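Local coordinates for OLD nuclease (Thermus scotoductus, PDB 6P74), which degrades linear and supercoiled double-stranded DNA as a metal-dependent 5'-3' exonuclease, nicks circular DNA, and carries a DNA-stimulated ATPase activity, at residues 370-375 and 423-428; 427-432 and 513-518; 432-437 and 455-460. One frame throughout, in Å; residues are numbered along the deposited sequence. Where two conformers were deposited one is given.

Interaction 1 (370-375 and 423-428); sequences AKRALL and DIPFVV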
loop_
_atom_site.group_PDB
_atom_site.type_symbol
_atom_site.label_atom_id
_atom_site.label_comp_id
_atom_site.label_asym_id
_atom_site.label_seq_id
_atom_site.Cartn_x
_atom_site.Cartn_y
_atom_site.Cartn_z
ATOM N N ALA A 370 24.972 -5.261 -6.362
ATOM C CA ALA A 370 25.442 -4.976 -7.705
ATOM C C ALA A 370 24.864 -5.975 -8.696
ATOM O O ALA A 370 24.495 -7.099 -8.338
ATOM C CB ALA A 370 26.974 -5.020 -7.756
ATOM N N LYS A 371 24.792 -5.549 -9.958
ATOM C CA LYS A 371 24.463 -6.493 -11.022
ATOM C C LYS A 371 25.597 -7.488 -11.247
ATOM O O LYS A 371 25.340 -8.660 -11.552
ATOM C CB LYS A 371 24.141 -5.738 -12.315
ATOM C CG LYS A 371 22.843 -4.959 -12.261
ATOM C CD LYS A 371 22.571 -4.225 -13.572
ATOM C CE LYS A 371 21.221 -3.488 -13.565
ATOM N NZ LYS A 371 21.020 -2.725 -14.847
ATOM N N ARG A 372 26.846 -7.043 -11.083
ATOM C CA ARG A 372 28.034 -7.850 -11.327
ATOM C C ARG A 372 29.184 -7.301 -10.488
ATOM O O ARG A 372 29.225 -6.105 -10.172
ATOM C CB ARG A 372 28.411 -7.844 -12.815
ATOM C CG ARG A 372 27.893 -9.038 -13.584
ATOM C CD ARG A 372 27.085 -8.609 -14.786
ATOM N NE ARG A 372 27.849 -7.697 -15.617
ATOM C CZ ARG A 372 27.424 -7.226 -16.780
ATOM N NH1 ARG A 372 26.235 -7.593 -17.244
ATOM N NH2 ARG A 372 28.187 -6.393 -17.473
ATOM N N ALA A 373 30.130 -8.174 -10.143
ATOM C CA ALA A 373 31.265 -7.787 -9.318
ATOM C C ALA A 373 32.578 -8.204 -9.966
ATOM O O ALA A 373 32.711 -9.335 -10.449
ATOM C CB ALA A 373 31.178 -8.409 -7.912
ATOM N N LEU A 374 33.547 -7.290 -9.952
ATOM C CA LEU A 374 34.945 -7.602 -10.231
ATOM C C LEU A 374 35.675 -7.694 -8.888
ATOM O O LEU A 374 35.732 -6.712 -8.138
ATOM C CB LEU A 374 35.589 -6.541 -11.138
ATOM C CG LEU A 374 37.095 -6.735 -11.443
ATOM C CD1 LEU A 374 37.383 -7.998 -12.289
ATOM C CD2 LEU A 374 37.666 -5.527 -12.133
ATOM N N LEU A 375 36.203 -8.875 -8.579
ATOM C CA LEU A 375 36.884 -9.137 -7.310
ATOM C C LEU A 375 38.394 -9.007 -7.512
ATOM O O LEU A 375 38.958 -9.737 -8.329
ATOM C CB LEU A 375 36.539 -10.544 -6.810
ATOM C CG LEU A 375 35.030 -10.818 -6.838
ATOM C CD1 LEU A 375 34.673 -12.166 -6.173
ATOM C CD2 LEU A 375 34.271 -9.650 -6.153
ATOM N N ASP A 423 24.326 -16.415 -6.395
ATOM C CA ASP A 423 24.141 -16.221 -7.831
ATOM C C ASP A 423 24.381 -14.773 -8.264
ATOM O O ASP A 423 23.689 -14.236 -9.133
ATOM C CB ASP A 423 22.764 -16.708 -8.272
ATOM C CG ASP A 423 22.727 -18.208 -8.459
ATOM O OD1 ASP A 423 23.442 -18.691 -9.373
ATOM O OD2 ASP A 423 22.024 -18.894 -7.669
ATOM N N ILE A 424 25.400 -14.138 -7.700
ATOM C CA ILE A 424 25.882 -12.849 -8.192
ATOM C C ILE A 424 26.955 -13.134 -9.239
ATOM O O ILE A 424 27.904 -13.873 -8.942
ATOM C CB ILE A 424 26.432 -11.989 -7.050
ATOM C CG1 ILE A 424 25.380 -11.846 -5.954
ATOM C CG2 ILE A 424 26.834 -10.630 -7.551
ATOM C CD1 ILE A 424 25.971 -11.574 -4.581
ATOM N N PRO A 425 26.824 -12.631 -10.463
ATOM C CA PRO A 425 27.894 -12.822 -11.447
ATOM C C PRO A 425 29.132 -12.056 -11.022
ATOM O O PRO A 425 29.038 -10.961 -10.460
ATOM C CB PRO A 425 27.304 -12.253 -12.746
ATOM C CG PRO A 425 25.853 -12.124 -12.488
ATOM C CD PRO A 425 25.702 -11.873 -11.025
ATOM N N PHE A 426 30.300 -12.633 -11.295
ATOM C CA PHE A 426 31.537 -12.008 -10.850
ATOM C C PHE A 426 32.687 -12.422 -11.762
ATOM O O PHE A 426 32.627 -13.445 -12.445
ATOM C CB PHE A 426 31.857 -12.377 -9.395
ATOM C CG PHE A 426 32.141 -13.840 -9.202
ATOM C CD1 PHE A 426 31.109 -14.730 -8.980
ATOM C CD2 PHE A 426 33.437 -14.328 -9.294
ATOM C CE1 PHE A 426 31.363 -16.087 -8.835
ATOM C CE2 PHE A 426 33.704 -15.668 -9.143
ATOM C CZ PHE A 426 32.660 -16.556 -8.906
ATOM N N VAL A 427 33.739 -11.605 -11.763
ATOM C CA VAL A 427 35.034 -11.970 -12.328
ATOM C C VAL A 427 36.100 -11.755 -11.246
ATOM O O VAL A 427 36.031 -10.801 -10.462
ATOM C CB VAL A 427 35.324 -11.152 -13.609
ATOM C CG1 VAL A 427 36.743 -11.394 -14.124
ATOM C CG2 VAL A 427 34.292 -11.465 -14.705
ATOM N N VAL A 428 37.067 -12.662 -11.178
ATOM C CA VAL A 428 38.221 -12.530 -10.298
ATOM C C VAL A 428 39.455 -12.154 -11.129
ATOM O O VAL A 428 39.733 -12.776 -12.167
ATOM C CB VAL A 428 38.491 -13.832 -9.527
ATOM C CG1 VAL A 428 39.640 -13.615 -8.581
ATOM C CG2 VAL A 428 37.248 -14.312 -8.778
#
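Leu374 holds CG anti to its backbone nitrogen (chi1 177°), which swings CD1 back over the neighbouring strand, where it rests 3.9 Å from Val427 CG1. Leu375, one residue on and on the other face of the sheet, has CG turned away from its carbonyl carbon instead (chi1 -49°); its CD1 reaches obliquely to Phe426 CD2 at 4.0 Å and also touches the CG2 methyl of Val428. The Phe426 ring itself leans away from 370-375, leaving its CB close to Ala373.

The side chains project from both faces of two strands, 372-375 and 426-428, that run very nearly parallel. Three hydrogen bonds join them in the alternating parallel pattern: Val427 gives its N to Ala373 O and receives Leu375 N on its own O, while Ala373 N goes to Pro425 O. Val427 and Ala373 thus each use both their N and their O. The bond from Leu375 N to Val427 O, 2.7 Å long, is almost straight at 176°; that from Ala373 N to Pro425 O bends more, its donor tilted from the carbonyl plane. At the N-terminal end of the pairing, Pro425 CB lies 3.4 Å from Arg372 CG, the two side chains crossing at about a right angle, and the guanidinium turns elsewhere to bond the carbonyl of Val522.

Both strands belong to the four-stranded parallel sheet of the Toprim domain, and the excursion between them includes a Schellman motif at Asp423, where helix 409-422 ends. That helix covers Leu375, Phe426 and Val428, helix 513-523 covers Leu374 and Val427 on the other face, and strands 401-405 and 472-475 flank the pair.

Interaction 2 (427-432 and 513-518); sequences VVVHDE and RPFVEA. With SM (samarium (III) ion), chain O.
The Toprim sheet meets one of its covering helices here: the strand 427-431, which delivers a metal-binding aspartate at its C-terminal end, packs against the first turns of helix 513-523. The two short segments run nearly antiparallel, at 161°, with axes 8.7 Å apart. Val429 carries most of the contact. Its CG1, anti to the backbone nitrogen (chi1 -151°), lies 3.6 Å from Phe515 CD1, the two side chains crossing at about a right angle. The approach to the ring is oblique. Val429 also packs against the methyl of Ala518, although the modelled spacing there is too short to be relied on. Two residues earlier on the same face, Val427 places CG1 3.9 Å from Ala518 CB. The side chains that meet are all apolar, and no polar bond joins the segments.

The polar chemistry lies further along the strand. Asp431 OD2 binds the samarium ion at 2.4 Å, and a water is a further ligand at 2.6 Å; Glu480 is the second protein residue of the site. The other oxygen, OD1, accepts the backbone N-H of Leu479, which holds the carboxylate's orientation. His430, on the opposite face from Val429, turns ND1 onto the carbonyl oxygen of the next residue, Asp431 O (2.7 Å), meeting the carbonyl from above its plane while keeping the bond within the imidazole plane. Asp431 is inferred to bind the first divalent cation and Glu480 the second, so the samarium ion lies in the region of the metal site.

Phe515 is inserted between the strand and Ala384, Ala385 and Leu388 of helix 379-391. Phe473 of strand 472-475 touches both Val427 and Ala518, and helix 409-422 covers Val428 and His430 on the far side of the sheet.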
loop_
_atom_site.group_PDB
_atom_site.type_symbol
_atom_site.label_atom_id
_atom_site.label_comp_id
_atom_site.label_asym_id
_atom_site.label_seq_id
_atom_site.Cartn_x
_atom_site.Cartn_y
_atom_site.Cartn_z
ATOM N N VAL A 427 33.739 -11.605 -11.763
ATOM C CA VAL A 427 35.034 -11.970 -12.328
ATOM C C VAL A 427 36.100 -11.755 -11.246
ATOM O O VAL A 427 36.031 -10.801 -10.462
ATOM C CB VAL A 427 35.324 -11.152 -13.609
ATOM C CG1 VAL A 427 36.743 -11.394 -14.124
ATOM C CG2 VAL A 427 34.292 -11.465 -14.705
ATOM N N VAL A 428 37.067 -12.662 -11.178
ATOM C CA VAL A 428 38.221 -12.530 -10.298
ATOM C C VAL A 428 39.455 -12.154 -11.129
ATOM O O VAL A 428 39.733 -12.776 -12.167
ATOM C CB VAL A 428 38.491 -13.832 -9.527
ATOM C CG1 VAL A 428 39.640 -13.615 -8.581
ATOM C CG2 VAL A 428 37.248 -14.312 -8.778
ATOM N N VAL A 429 40.230 -11.179 -10.652
ATOM C CA VAL A 429 41.602 -10.976 -11.123
ATOM C C VAL A 429 42.510 -10.984 -9.908
ATOM O O VAL A 429 42.230 -10.296 -8.922
ATOM C CB VAL A 429 41.815 -9.654 -11.892
ATOM C CG1 VAL A 429 42.931 -9.814 -12.914
ATOM C CG2 VAL A 429 40.541 -9.148 -12.506
ATOM N N HIS A 430 43.630 -11.693 -10.001
ATOM C CA HIS A 430 44.637 -11.608 -8.956
ATOM C C HIS A 430 46.019 -11.890 -9.547
ATOM O O HIS A 430 46.160 -12.407 -10.666
ATOM C CB HIS A 430 44.308 -12.574 -7.820
ATOM C CG HIS A 430 44.422 -14.010 -8.214
ATOM N ND1 HIS A 430 45.628 -14.670 -8.248
ATOM C CD2 HIS A 430 43.488 -14.907 -8.624
ATOM C CE1 HIS A 430 45.429 -15.920 -8.636
ATOM N NE2 HIS A 430 44.140 -16.088 -8.868
ATOM N N ASP A 431 47.045 -11.575 -8.764
ATOM C CA ASP A 431 48.420 -11.851 -9.168
ATOM C C ASP A 431 48.773 -13.311 -8.946
ATOM O O ASP A 431 48.247 -13.970 -8.047
ATOM C CB ASP A 431 49.411 -10.965 -8.389
ATOM C CG ASP A 431 49.354 -9.484 -8.809
ATOM O OD1 ASP A 431 48.773 -9.213 -9.872
ATOM O OD2 ASP A 431 49.855 -8.593 -8.074
ATOM N N GLU A 432 49.700 -13.815 -9.762
ATOM C CA GLU A 432 50.216 -15.156 -9.521
ATOM C C GLU A 432 51.110 -15.181 -8.283
ATOM O O GLU A 432 50.945 -16.035 -7.404
ATOM C CB GLU A 432 50.972 -15.654 -10.747
ATOM C CG GLU A 432 51.471 -17.105 -10.660
ATOM C CD GLU A 432 52.494 -17.400 -11.767
ATOM O OE1 GLU A 432 52.919 -16.434 -12.429
ATOM O OE2 GLU A 432 52.893 -18.570 -11.977
ATOM N N ARG A 513 47.574 -7.993 -20.122
ATOM C CA ARG A 513 46.389 -8.476 -20.824
ATOM C C ARG A 513 45.364 -9.160 -19.930
ATOM O O ARG A 513 44.168 -8.872 -20.088
ATOM C CB ARG A 513 46.834 -9.423 -21.946
ATOM C CG ARG A 513 45.694 -10.172 -22.626
ATOM C CD ARG A 513 46.226 -11.205 -23.620
ATOM N NE ARG A 513 46.859 -10.564 -24.767
ATOM C CZ ARG A 513 47.758 -11.172 -25.530
ATOM N NH1 ARG A 513 48.130 -12.413 -25.227
ATOM N NH2 ARG A 513 48.294 -10.547 -26.568
ATOM N N PRO A 514 45.728 -10.047 -18.996
ATOM C CA PRO A 514 44.682 -10.688 -18.183
ATOM C C PRO A 514 43.924 -9.688 -17.332
ATOM O O PRO A 514 42.740 -9.908 -17.047
ATOM C CB PRO A 514 45.467 -11.718 -17.343
ATOM C CG PRO A 514 46.781 -11.929 -18.172
ATOM C CD PRO A 514 47.064 -10.521 -18.601
ATOM N N PHE A 515 44.555 -8.560 -16.974
ATOM C CA PHE A 515 43.869 -7.549 -16.182
ATOM C C PHE A 515 42.828 -6.828 -17.015
ATOM O O PHE A 515 41.687 -6.667 -16.580
ATOM C CB PHE A 515 44.868 -6.549 -15.592
ATOM C CG PHE A 515 44.334 -5.794 -14.408
ATOM C CD1 PHE A 515 44.164 -6.422 -13.188
ATOM C CD2 PHE A 515 44.012 -4.469 -14.505
ATOM C CE1 PHE A 515 43.661 -5.736 -12.087
ATOM C CE2 PHE A 515 43.516 -3.780 -13.406
ATOM C CZ PHE A 515 43.324 -4.423 -12.197
ATOM N N VAL A 516 43.188 -6.382 -18.223
ATOM C CA VAL A 516 42.173 -5.655 -18.972
ATOM C C VAL A 516 41.129 -6.631 -19.534
ATOM O O VAL A 516 39.943 -6.293 -19.610
ATOM C CB VAL A 516 42.803 -4.708 -20.041
ATOM C CG1 VAL A 516 44.300 -4.611 -19.919
ATOM C CG2 VAL A 516 42.359 -5.000 -21.452
ATOM N N GLU A 517 41.517 -7.868 -19.863
ATOM C CA GLU A 517 40.503 -8.818 -20.297
ATOM C C GLU A 517 39.529 -9.155 -19.168
ATOM O O GLU A 517 38.326 -9.310 -19.423
ATOM C CB GLU A 517 41.160 -10.072 -20.878
ATOM C CG GLU A 517 40.943 -10.164 -22.384
ATOM C CD GLU A 517 39.492 -9.867 -22.771
ATOM O OE1 GLU A 517 39.286 -8.981 -23.642
ATOM O OE2 GLU A 517 38.562 -10.529 -22.227
ATOM N N ALA A 518 40.006 -9.243 -17.922
ATOM C CA ALA A 518 39.076 -9.401 -16.804
ATOM C C ALA A 518 38.024 -8.297 -16.806
ATOM O O ALA A 518 36.821 -8.561 -16.619
ATOM C CB ALA A 518 39.829 -9.407 -15.476
HETATM SM SM SM O . 50.181 -7.441 -6.039
HETATM O O HOH W 1 52.248 -9.010 -6.100
#

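Interaction 3 (432-437 and 455-460); sequences EDVWPI and AEQEKN
The irregular backbone of 432-437 leaves strand 426-431 and passes one side of helix segment 455-460, with Asp433 CA 6.4 Å from Glu456 CA and with positive phi at Asp433. This loop, at the metal-binding end of the Toprim sheet, packs against helix 443-467 with its first residues before leading into it. Asn460 supplies the direct hydrogen bond: its ND2 meets Glu432 O at 3.1 Å, in the carbonyl plane and on a lone pair, and almost straight at 177°. The amide's OD1 accepts Lys409 NZ, so both ends of the amide are held.

A chi1 of -73° lays Glu456 CG against Asp433 O at 3.3 Å, and the bend at chi2 carries OE1 to 4.0 Å from Asp433 OD2. The two carboxylate planes stand 78° apart. Lys409 forms a salt bridge with OE1 and a weak, long ion pair with Asp433, which probably offsets the like charges; Lys459 pairs with Glu456 OE2. Asp433 is inferred to bind the first divalent metal cation, which would place Glu456 and Lys409 in a second shell.

On the more exposed side, Val434 CG2 packs across the Gln457 chain, 3.8 Å from its CG. There a water donates to Glu432 OE2 at 2.7 Å and accepts from Gln457 NE2 at 3.1 Å.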
loop_
_atom_site.group_PDB
_atom_site.type_symbol
_atom_site.label_atom_id
_atom_site.label_comp_id
_atom_site.label_asym_id
_atom_site.label_seq_id
_atom_site.Cartn_x
_atom_site.Cartn_y
_atom_site.Cartn_z
ATOM N N GLU A 432 49.700 -13.815 -9.762
ATOM C CA GLU A 432 50.216 -15.156 -9.521
ATOM C C GLU A 432 51.110 -15.181 -8.283
ATOM O O GLU A 432 50.945 -16.035 -7.404
ATOM C CB GLU A 432 50.972 -15.654 -10.747
ATOM C CG GLU A 432 51.471 -17.105 -10.660
ATOM C CD GLU A 432 52.494 -17.400 -11.767
ATOM O OE1 GLU A 432 52.919 -16.434 -12.429
ATOM O OE2 GLU A 432 52.893 -18.570 -11.977
ATOM N N ASP A 433 52.081 -14.263 -8.208
ATOM C CA ASP A 433 52.972 -14.139 -7.046
ATOM C C ASP A 433 53.872 -15.355 -6.863
ATOM O O ASP A 433 54.162 -15.763 -5.740
ATOM C CB ASP A 433 52.184 -13.868 -5.773
ATOM C CG ASP A 433 51.726 -12.434 -5.697
ATOM O OD1 ASP A 433 52.459 -11.571 -6.228
ATOM O OD2 ASP A 433 50.663 -12.158 -5.115
ATOM N N VAL A 434 54.334 -15.911 -7.974
ATOM C CA VAL A 434 55.315 -16.984 -7.997
ATOM C C VAL A 434 56.546 -16.435 -8.697
ATOM O O VAL A 434 56.430 -15.786 -9.739
ATOM C CB VAL A 434 54.753 -18.212 -8.730
ATOM C CG1 VAL A 434 55.847 -19.278 -9.009
ATOM C CG2 VAL A 434 53.536 -18.735 -7.958
ATOM N N TRP A 435 57.714 -16.664 -8.116
ATOM C CA TRP A 435 58.917 -16.005 -8.598
ATOM C C TRP A 435 60.026 -17.023 -8.783
ATOM O O TRP A 435 60.134 -17.958 -7.990
ATOM C CB TRP A 435 59.352 -14.921 -7.603
ATOM C CG TRP A 435 58.249 -13.944 -7.364
ATOM C CD1 TRP A 435 57.331 -13.949 -6.331
ATOM C CD2 TRP A 435 57.905 -12.839 -8.201
ATOM N NE1 TRP A 435 56.449 -12.911 -6.484
ATOM C CE2 TRP A 435 56.780 -12.211 -7.622
ATOM C CE3 TRP A 435 58.442 -12.321 -9.386
ATOM C CZ2 TRP A 435 56.189 -11.075 -8.181
ATOM C CZ3 TRP A 435 57.858 -11.208 -9.940
ATOM C CH2 TRP A 435 56.734 -10.597 -9.344
ATOM N N PRO A 436 60.863 -16.887 -9.815
ATOM C CA PRO A 436 61.986 -17.817 -9.953
ATOM C C PRO A 436 62.948 -17.692 -8.781
ATOM O O PRO A 436 63.152 -16.611 -8.220
ATOM C CB PRO A 436 62.644 -17.387 -11.270
ATOM C CG PRO A 436 62.241 -15.966 -11.438
ATOM C CD PRO A 436 60.840 -15.913 -10.921
ATOM N N ILE A 437 63.539 -18.824 -8.410
ATOM C CA ILE A 437 64.439 -18.861 -7.269
ATOM C C ILE A 437 65.808 -18.358 -7.711
ATOM O O ILE A 437 66.339 -18.769 -8.753
ATOM C CB ILE A 437 64.502 -20.275 -6.668
ATOM C CG1 ILE A 437 63.312 -20.510 -5.721
ATOM C CG2 ILE A 437 65.769 -20.457 -5.876
ATOM C CD1 ILE A 437 62.167 -21.273 -6.332
ATOM N N ALA A 455 53.042 -22.138 -1.446
ATOM C CA ALA A 455 51.900 -21.558 -0.741
ATOM C C ALA A 455 51.027 -20.740 -1.690
ATOM O O ALA A 455 49.800 -20.909 -1.730
ATOM C CB ALA A 455 52.384 -20.695 0.426
ATOM N N GLU A 456 51.650 -19.841 -2.463
ATOM C CA GLU A 456 50.903 -19.047 -3.430
ATOM C C GLU A 456 50.184 -19.929 -4.444
ATOM O O GLU A 456 49.032 -19.659 -4.796
ATOM C CB GLU A 456 51.837 -18.066 -4.141
ATOM C CG GLU A 456 52.275 -16.884 -3.265
ATOM C CD GLU A 456 51.130 -16.104 -2.600
ATOM O OE1 GLU A 456 50.182 -15.672 -3.298
ATOM O OE2 GLU A 456 51.188 -15.916 -1.359
ATOM N N GLN A 457 50.840 -20.998 -4.913
ATOM C CA GLN A 457 50.209 -21.869 -5.895
ATOM C C GLN A 457 48.983 -22.552 -5.317
ATOM O O GLN A 457 47.974 -22.703 -6.011
ATOM C CB GLN A 457 51.223 -22.877 -6.420
ATOM C CG GLN A 457 52.208 -22.213 -7.412
ATOM C CD GLN A 457 53.350 -23.118 -7.801
ATOM O OE1 GLN A 457 53.775 -23.977 -7.021
ATOM N NE2 GLN A 457 53.853 -22.937 -9.023
ATOM N N GLU A 458 49.034 -22.899 -4.039
ATOM C CA GLU A 458 47.883 -23.471 -3.358
ATOM C C GLU A 458 46.751 -22.455 -3.252
ATOM O O GLU A 458 45.592 -22.777 -3.554
ATOM C CB GLU A 458 48.313 -23.960 -1.979
ATOM C CG GLU A 458 47.421 -25.009 -1.373
ATOM C CD GLU A 458 47.605 -25.106 0.134
ATOM O OE1 GLU A 458 46.733 -24.586 0.874
ATOM O OE2 GLU A 458 48.635 -25.675 0.568
ATOM N N LYS A 459 47.068 -21.218 -2.836
ATOM C CA LYS A 459 46.045 -20.168 -2.784
ATOM C C LYS A 459 45.438 -19.903 -4.160
ATOM O O LYS A 459 44.225 -19.660 -4.270
ATOM C CB LYS A 459 46.618 -18.863 -2.234
ATOM C CG LYS A 459 47.257 -18.927 -0.885
ATOM C CD LYS A 459 47.729 -17.562 -0.495
ATOM C CE LYS A 459 48.660 -17.583 0.692
ATOM N NZ LYS A 459 49.427 -16.293 0.725
ATOM N N ASN A 460 46.274 -19.901 -5.213
ATOM C CA ASN A 460 45.776 -19.706 -6.568
ATOM C C ASN A 460 44.853 -20.849 -6.978
ATOM O O ASN A 460 43.860 -20.626 -7.674
ATOM C CB ASN A 460 46.947 -19.598 -7.559
ATOM C CG ASN A 460 47.810 -18.392 -7.299
ATOM O OD1 ASN A 460 47.403 -17.491 -6.566
ATOM N ND2 ASN A 460 49.024 -18.365 -7.904
HETATM O O HOH W 2 52.251 -20.947 -10.850
#

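Overall arrangement
Interactions 1 and 2 are buried and share strand 426-431: the first pairs it with a neighbouring strand, the second packs it under a helix. They meet directly, through a probable backbone hydrogen bond from Val429 N to Leu375 O and through packing of Leu374 against Val429. Interaction 3 lies at the surface, where the chain beyond the same strand folds against helix 443-467; it shares Glu432 with interaction 2, and His430 packs on Asn460. The chemistry changes along the strand accordingly, from backbone ladder and apolar side chains in 423-428, through valines in 427-429, to the metal-bound carboxylate of Asp431 at the strand end, and then to the amide, carboxylate and water bonds of the surface loop.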